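PDB 3WP9: Ice-binding protein from Colwellia, which binds to the surface of ice crystals, inhibits their growth and prevents large ice grains from growing at the expense of smaller ones. Local coordinates for residues V34-S37 against P38-G41; S70-L73 against L74-V78; L107-P111 against G112-W116. All coordinates share one frame; numbering follows the deposited sequence.

Interaction 1: residues V34-S37 against P38-G41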
loop_
_atom_site.group_PDB
_atom_site.type_symbol
_atom_site.label_atom_id
_atom_site.label_comp_id
_atom_site.label_asym_id
_atom_site.label_seq_id
_atom_site.Cartn_x
_atom_site.Cartn_y
_atom_site.Cartn_z
ATOM N N VAL A 34 7.791 -2.398 9.966
ATOM C CA VAL A 34 7.017 -1.130 9.982
ATOM C C VAL A 34 7.909 -0.046 10.526
ATOM O O VAL A 34 8.835 -0.285 11.364
ATOM C CB VAL A 34 5.775 -1.243 10.902
ATOM C CG1 VAL A 34 4.954 -2.491 10.475
ATOM C CG2 VAL A 34 6.205 -1.332 12.338
ATOM N N GLY A 35 7.571 1.148 10.125
ATOM C CA GLY A 35 8.214 2.328 10.672
ATOM C C GLY A 35 7.449 3.581 10.410
ATOM O O GLY A 35 6.551 3.613 9.551
ATOM N N THR A 36 7.834 4.642 11.106
ATOM C CA THR A 36 7.249 5.949 10.823
ATOM C C THR A 36 8.335 7.022 11.049
ATOM O O THR A 36 9.193 6.856 11.944
ATOM C CB THR A 36 5.967 6.170 11.731
ATOM O OG1 THR A 36 5.176 7.257 11.252
ATOM C CG2 THR A 36 6.330 6.389 13.213
ATOM N N SER A 37 8.339 8.045 10.214
ATOM C CA SER A 37 9.384 9.081 10.257
ATOM C C SER A 37 8.891 10.240 9.405
ATOM O O SER A 37 8.370 10.052 8.304
ATOM C CB SER A 37 10.716 8.469 9.751
ATOM O OG SER A 37 11.640 9.543 9.431
ATOM N N PRO A 38 9.109 11.495 9.837
ATOM C CA PRO A 38 10.042 11.967 10.911
ATOM C C PRO A 38 9.400 12.066 12.301
ATOM O O PRO A 38 10.059 12.440 13.284
ATOM C CB PRO A 38 10.436 13.349 10.397
ATOM C CG PRO A 38 9.205 13.823 9.729
ATOM C CD PRO A 38 8.628 12.601 9.021
ATOM N N ILE A 39 8.122 11.722 12.402
ATOM C CA ILE A 39 7.456 11.837 13.671
ATOM C C ILE A 39 8.038 10.872 14.706
ATOM O O ILE A 39 8.512 9.730 14.386
ATOM C CB ILE A 39 5.931 11.613 13.455
ATOM C CG1 ILE A 39 5.105 12.230 14.596
ATOM C CG2 ILE A 39 5.633 10.122 13.264
ATOM C CD1 ILE A 39 3.853 12.857 14.070
ATOM N N THR A 40 7.998 11.316 15.967
ATOM C CA THR A 40 8.438 10.502 17.100
ATOM C C THR A 40 7.803 9.092 17.096
ATOM O O THR A 40 6.633 8.925 16.671
ATOM C CB THR A 40 8.092 11.194 18.481
ATOM O OG1 THR A 40 8.297 10.266 19.552
ATOM C CG2 THR A 40 6.614 11.585 18.497
ATOM N N GLY A 41 8.573 8.090 17.514
ATOM C CA GLY A 41 8.104 6.719 17.769
ATOM C C GLY A 41 6.879 6.613 18.686
ATOM O O GLY A 41 6.190 5.597 18.712
HETATM O O HOH W 1 9.466 7.236 14.615
#

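Interaction 2: residues S70-L73 against L74-V78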
loop_
_atom_site.group_PDB
_atom_site.type_symbol
_atom_site.label_atom_id
_atom_site.label_comp_id
_atom_site.label_asym_id
_atom_site.label_seq_id
_atom_site.Cartn_x
_atom_site.Cartn_y
_atom_site.Cartn_z
ATOM N N SER A 70 16.364 4.014 14.800
ATOM C CA SER A 70 17.080 3.935 13.531
ATOM C C SER A 70 16.661 5.069 12.600
ATOM O O SER A 70 16.120 4.788 11.507
ATOM C CB SER A 70 16.792 2.576 12.877
ATOM O OG SER A 70 17.853 2.152 12.071
ATOM N N PRO A 71 16.926 6.339 13.006
ATOM C CA PRO A 71 16.446 7.522 12.288
ATOM C C PRO A 71 17.000 7.651 10.897
ATOM O O PRO A 71 16.306 8.133 9.988
ATOM C CB PRO A 71 16.877 8.686 13.176
ATOM C CG PRO A 71 18.095 8.162 13.888
ATOM C CD PRO A 71 17.691 6.735 14.197
ATOM N N TYR A 72 18.254 7.202 10.690
ATOM C CA TYR A 72 18.794 7.356 9.327
ATOM C C TYR A 72 18.210 6.390 8.238
ATOM O O TYR A 72 17.889 6.803 7.116
ATOM C CB TYR A 72 20.320 7.398 9.360
ATOM C CG TYR A 72 20.838 7.939 8.065
ATOM C CD1 TYR A 72 20.749 9.323 7.771
ATOM C CD2 TYR A 72 21.406 7.089 7.108
ATOM C CE1 TYR A 72 21.221 9.848 6.554
ATOM C CE2 TYR A 72 21.877 7.589 5.918
ATOM C CZ TYR A 72 21.777 8.939 5.629
ATOM O OH TYR A 72 22.222 9.426 4.443
ATOM N N LEU A 73 18.069 5.115 8.599
ATOM C CA LEU A 73 17.404 4.114 7.788
ATOM C C LEU A 73 16.015 4.637 7.425
ATOM O O LEU A 73 15.564 4.512 6.283
ATOM C CB LEU A 73 17.249 2.812 8.542
ATOM C CG LEU A 73 16.354 1.781 7.849
ATOM C CD1 LEU A 73 16.574 1.605 6.337
ATOM C CD2 LEU A 73 16.389 0.409 8.513
ATOM N N LEU A 74 15.368 5.274 8.415
ATOM C CA LEU A 74 13.992 5.749 8.161
ATOM C C LEU A 74 13.941 6.941 7.253
ATOM O O LEU A 74 13.059 7.060 6.426
ATOM C CB LEU A 74 13.303 6.073 9.467
ATOM C CG LEU A 74 12.724 4.825 10.141
ATOM C CD1 LEU A 74 12.499 5.196 11.599
ATOM C CD2 LEU A 74 11.486 4.194 9.517
ATOM N N GLU A 75 14.908 7.817 7.397
ATOM C CA GLU A 75 15.036 8.977 6.539
ATOM C C GLU A 75 15.211 8.566 5.083
ATOM O O GLU A 75 14.560 9.145 4.215
ATOM C CB GLU A 75 16.271 9.761 6.950
ATOM C CG GLU A 75 16.292 11.127 6.274
ATOM C CD GLU A 75 17.521 11.933 6.654
ATOM O OE1 GLU A 75 18.149 11.657 7.719
ATOM O OE2 GLU A 75 17.847 12.856 5.884
ATOM N N LEU A 76 16.064 7.553 4.839
ATOM C CA LEU A 76 16.257 7.015 3.497
ATOM C C LEU A 76 14.947 6.405 2.985
ATOM O O LEU A 76 14.545 6.783 1.886
ATOM C CB LEU A 76 17.372 5.964 3.428
ATOM C CG LEU A 76 18.779 6.480 3.751
ATOM C CD1 LEU A 76 19.759 5.290 3.699
ATOM C CD2 LEU A 76 19.123 7.594 2.798
ATOM N N ALA A 77 14.323 5.485 3.748
ATOM C CA ALA A 77 13.018 4.897 3.361
ATOM C C ALA A 77 11.968 5.929 3.020
ATOM O O ALA A 77 11.273 5.826 1.961
ATOM C CB ALA A 77 12.453 3.989 4.451
ATOM N N VAL A 78 11.794 6.931 3.912
ATOM C CA VAL A 78 10.789 7.970 3.611
ATOM C C VAL A 78 11.091 8.747 2.345
ATOM O O VAL A 78 10.207 9.098 1.522
ATOM C CB VAL A 78 10.535 8.867 4.834
ATOM C CG1 VAL A 78 9.704 10.122 4.441
ATOM C CG2 VAL A 78 9.832 8.083 5.935
#

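Interaction 3: residues L107-P111 against G112-W116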
loop_
_atom_site.group_PDB
_atom_site.type_symbol
_atom_site.label_atom_id
_atom_site.label_comp_id
_atom_site.label_asym_id
_atom_site.label_seq_id
_atom_site.Cartn_x
_atom_site.Cartn_y
_atom_site.Cartn_z
ATOM N N LEU A 107 -14.445 -5.255 -13.620
ATOM C CA LEU A 107 -13.440 -5.247 -14.708
ATOM C C LEU A 107 -12.246 -6.156 -14.468
ATOM O O LEU A 107 -11.769 -6.383 -13.370
ATOM C CB LEU A 107 -12.942 -3.771 -14.943
ATOM C CG LEU A 107 -14.002 -2.758 -15.363
ATOM C CD1 LEU A 107 -13.330 -1.353 -15.471
ATOM C CD2 LEU A 107 -14.683 -3.126 -16.640
ATOM N N THR A 108 -11.748 -6.753 -15.550
ATOM C CA THR A 108 -10.456 -7.391 -15.572
ATOM C C THR A 108 -9.556 -6.370 -16.314
ATOM O O THR A 108 -9.926 -5.904 -17.415
ATOM C CB THR A 108 -10.509 -8.704 -16.358
ATOM O OG1 THR A 108 -11.354 -9.603 -15.599
ATOM C CG2 THR A 108 -9.179 -9.253 -16.420
ATOM N N LEU A 109 -8.473 -6.016 -15.658
ATOM C CA LEU A 109 -7.548 -4.980 -16.102
ATOM C C LEU A 109 -6.271 -5.664 -16.623
ATOM O O LEU A 109 -5.564 -6.362 -15.897
ATOM C CB LEU A 109 -7.178 -4.063 -14.911
ATOM C CG LEU A 109 -8.373 -3.362 -14.248
ATOM C CD1 LEU A 109 -7.877 -2.356 -13.186
ATOM C CD2 LEU A 109 -9.315 -2.651 -15.216
ATOM N N GLU A 110 -5.941 -5.428 -17.897
ATOM C CA GLU A 110 -4.678 -5.930 -18.443
ATOM C C GLU A 110 -3.528 -4.975 -18.013
ATOM O O GLU A 110 -3.834 -3.832 -17.601
ATOM C CB GLU A 110 -4.789 -5.972 -19.990
ATOM C CG GLU A 110 -5.310 -4.629 -20.555
ATOM C CD GLU A 110 -5.163 -4.432 -22.083
ATOM O OE1 GLU A 110 -5.226 -5.427 -22.844
ATOM O OE2 GLU A 110 -5.010 -3.260 -22.523
ATOM N N PRO A 111 -2.285 -5.446 -18.040
ATOM C CA PRO A 111 -1.086 -4.670 -17.625
ATOM C C PRO A 111 -1.073 -3.350 -18.387
ATOM O O PRO A 111 -1.530 -3.276 -19.543
ATOM C CB PRO A 111 0.067 -5.585 -17.977
ATOM C CG PRO A 111 -0.564 -6.976 -17.979
ATOM C CD PRO A 111 -1.857 -6.712 -18.644
ATOM N N GLY A 112 -0.639 -2.290 -17.754
ATOM C CA GLY A 112 -0.742 -0.984 -18.396
ATOM C C GLY A 112 -0.693 0.127 -17.387
ATOM O O GLY A 112 -0.678 -0.128 -16.158
ATOM N N VAL A 113 -0.675 1.346 -17.910
ATOM C CA VAL A 113 -0.813 2.566 -17.105
ATOM C C VAL A 113 -2.232 3.065 -17.200
ATOM O O VAL A 113 -2.793 3.270 -18.274
ATOM C CB VAL A 113 0.273 3.670 -17.518
ATOM C CG1 VAL A 113 0.039 4.983 -16.750
ATOM C CG2 VAL A 113 1.703 3.128 -17.290
ATOM N N TYR A 114 -2.902 3.210 -16.045
ATOM C CA TYR A 114 -4.268 3.660 -15.985
ATOM C C TYR A 114 -4.281 4.961 -15.244
ATOM O O TYR A 114 -3.645 5.083 -14.192
ATOM C CB TYR A 114 -5.131 2.622 -15.217
ATOM C CG TYR A 114 -5.268 1.295 -15.950
ATOM C CD1 TYR A 114 -4.240 0.376 -15.923
ATOM C CD2 TYR A 114 -6.455 0.958 -16.612
ATOM C CE1 TYR A 114 -4.347 -0.875 -16.590
ATOM C CE2 TYR A 114 -6.577 -0.296 -17.282
ATOM C CZ TYR A 114 -5.509 -1.169 -17.268
ATOM O OH TYR A 114 -5.589 -2.425 -17.914
ATOM N N LYS A 115 -5.065 5.878 -15.735
ATOM C CA LYS A 115 -5.129 7.192 -15.123
ATOM C C LYS A 115 -6.560 7.643 -14.933
ATOM O O LYS A 115 -7.415 7.522 -15.836
ATOM C CB LYS A 115 -4.352 8.195 -16.009
ATOM C CG LYS A 115 -4.487 9.630 -15.492
ATOM C CD LYS A 115 -3.751 10.649 -16.351
ATOM C CE LYS A 115 -2.253 10.425 -16.232
ATOM N NZ LYS A 115 -1.784 10.774 -14.853
ATOM N N TRP A 116 -6.830 8.235 -13.759
ATOM C CA TRP A 116 -8.118 8.791 -13.478
ATOM C C TRP A 116 -7.889 10.168 -12.906
ATOM O O TRP A 116 -7.048 10.330 -12.006
ATOM C CB TRP A 116 -8.871 7.986 -12.404
ATOM C CG TRP A 116 -9.326 6.621 -12.907
ATOM C CD1 TRP A 116 -10.547 6.320 -13.490
ATOM C CD2 TRP A 116 -8.588 5.427 -12.852
ATOM N NE1 TRP A 116 -10.587 4.957 -13.807
ATOM C CE2 TRP A 116 -9.409 4.392 -13.408
ATOM C CE3 TRP A 116 -7.312 5.096 -12.366
ATOM C CZ2 TRP A 116 -8.972 3.083 -13.494
ATOM C CZ3 TRP A 116 -6.866 3.775 -12.480
ATOM C CH2 TRP A 116 -7.713 2.784 -13.039
#

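Interaction 1: residues V34-S37 against P38-G41
The backbone turns where S37 meets P38 through a cis peptide bond, and the chain leaving strand 33-36 folds back so that T36 and I39 face each other across the bend. The side-chain contact is small: a methyl set against a hydroxyl and a second methyl. CG2 of I39 lies against both branches of T36, 3.5 Å from OG1 and 3.8 Å from the methyl CG2. The threonine hydroxyl takes its polar partner from the preceding coil, a hydrogen bond with S18 OG, so I39 lies against a group already engaged. With chi1 at -158°, I39 carries CG1 anti to its backbone N and leading away from T36, while CG2 is the branch turned to it. No direct hydrogen bond spans the bend. Instead, a single water donates to T36 O and to I39 O, each at 2.7 Å. Farther round, T40, which probably takes part in ice binding, turns away from the strand, and its OG1 is hydrogen-bonded to D59. The chemistry illustrates how a tight bend can be closed without a direct polar bond: a cis proline sets the reversal, a methyl packs inside it, and one water answers two carbonyls that cannot bond to each other.

Interaction 2: residues S70-L73 against L74-V78
The first turns of helix 71-89, the long helix that runs alongside the beta-helix in this family of ice-binding proteins, bring S70-L73 and L74-V78 together. S70 stands at the N-cap position without a capping bond from its side chain; its carbonyl S70 O takes the first helical bond, from L74 N at 3.2 Å, with the donor in the carbonyl plane. Three further i to i+4 bonds follow, from E75 N to P71 O, from L76 N to Y72 O and from A77 N to L73 O. The last is nearly straight, with an N-H...O angle of 177°. P71 fits this first turn because its nitrogen, which has no hydrogen to give, needs no acceptor there.

On the outer side, Y72 receives two neighbours. Its chi1 of -164° sets CG anti to the backbone N, and the ring extends over the next turn. L76 approaches the ring obliquely, with CD1 3.8 Å from CE2 and CD2 4.0 Å from the hydroxyl oxygen OH. E75, its chain extended, brings OE1 to 3.5 Å from Y72 CD1, the carboxylate turned 77° from the ring plane. Were L76 cut back to an alanine, the CE2 and hydroxyl end of the Y72 ring would probably lose its apolar neighbour and be freer to turn.

L74 points its branches the other way, with CD1 3.6 Å from S70 O. This buried leucine meets F14 and L17 of strand 14-18, Y56 of strand 55-57 and the bend at S37. A77 continues the same apolar face against F14 and L17, while L73 packs on Y56, so the helix start spans strands 14-18 and 55-57 of the large parallel sheet, which flank strand 33-36, with S37 at its end.

Interaction 3: residues L107-P111 against G112-W116
Apolar contact comes first: L109 and Y114 cross obliquely inside the bend between strands 108-109 and 112-116. L109 CB lies 4.1 Å from Y114 CZ, and L109 CD2 lies 4.2 Å from Y114 CE2, so the leucine meets the outer half of the ring. A chi1 of -67° on Y114 puts CG anti to the carbonyl carbon and carries the ring back toward the chain that precedes it.

The phenol end makes a second set of contacts, with E110. E110 O is modelled at the edge of the Y114 ring, near its plane, but too close to OH for this placement to be relied on. The E110 side chain passes beside the phenol at about a right angle, its methylene CG in van der Waals contact with Y114 OH at 3.5 Å, and its carboxylate plane is turned 75° from the ring.

Backbone shape is the third factor. G112 has backbone angles at which a side chain would be jammed against P111 O, so the corner calls for glycine.

Around the contact, H96 stacks with the Y114 ring and L109 packs on M138, while the carbonyl of L109 accepts a hydrogen bond from W136 NE1. A short corner joining strands of two parallel sheets, with inward side chains filling the interior, is characteristic of a coil of a right-handed beta-helix.

Overall arrangement
Followed from the N terminus, the three contacts come in series; none nests within or crosses another. Interaction 1 closes the bend after strand 33-36, and the chain then passes through strands 55-57 and 67-69 before interaction 2 starts helix 71-89. These two touch in space, their centres 9 Å apart: V78 packs on S37, seating the helix start on the bend. Interaction 3 closes a corner of a later coil, its centre about 33 Å from either of the others and across the centre of the chain. Strands 33-36 and 112-116 nevertheless belong to the same large parallel sheet, which thus links the two distant regions of the beta-helix.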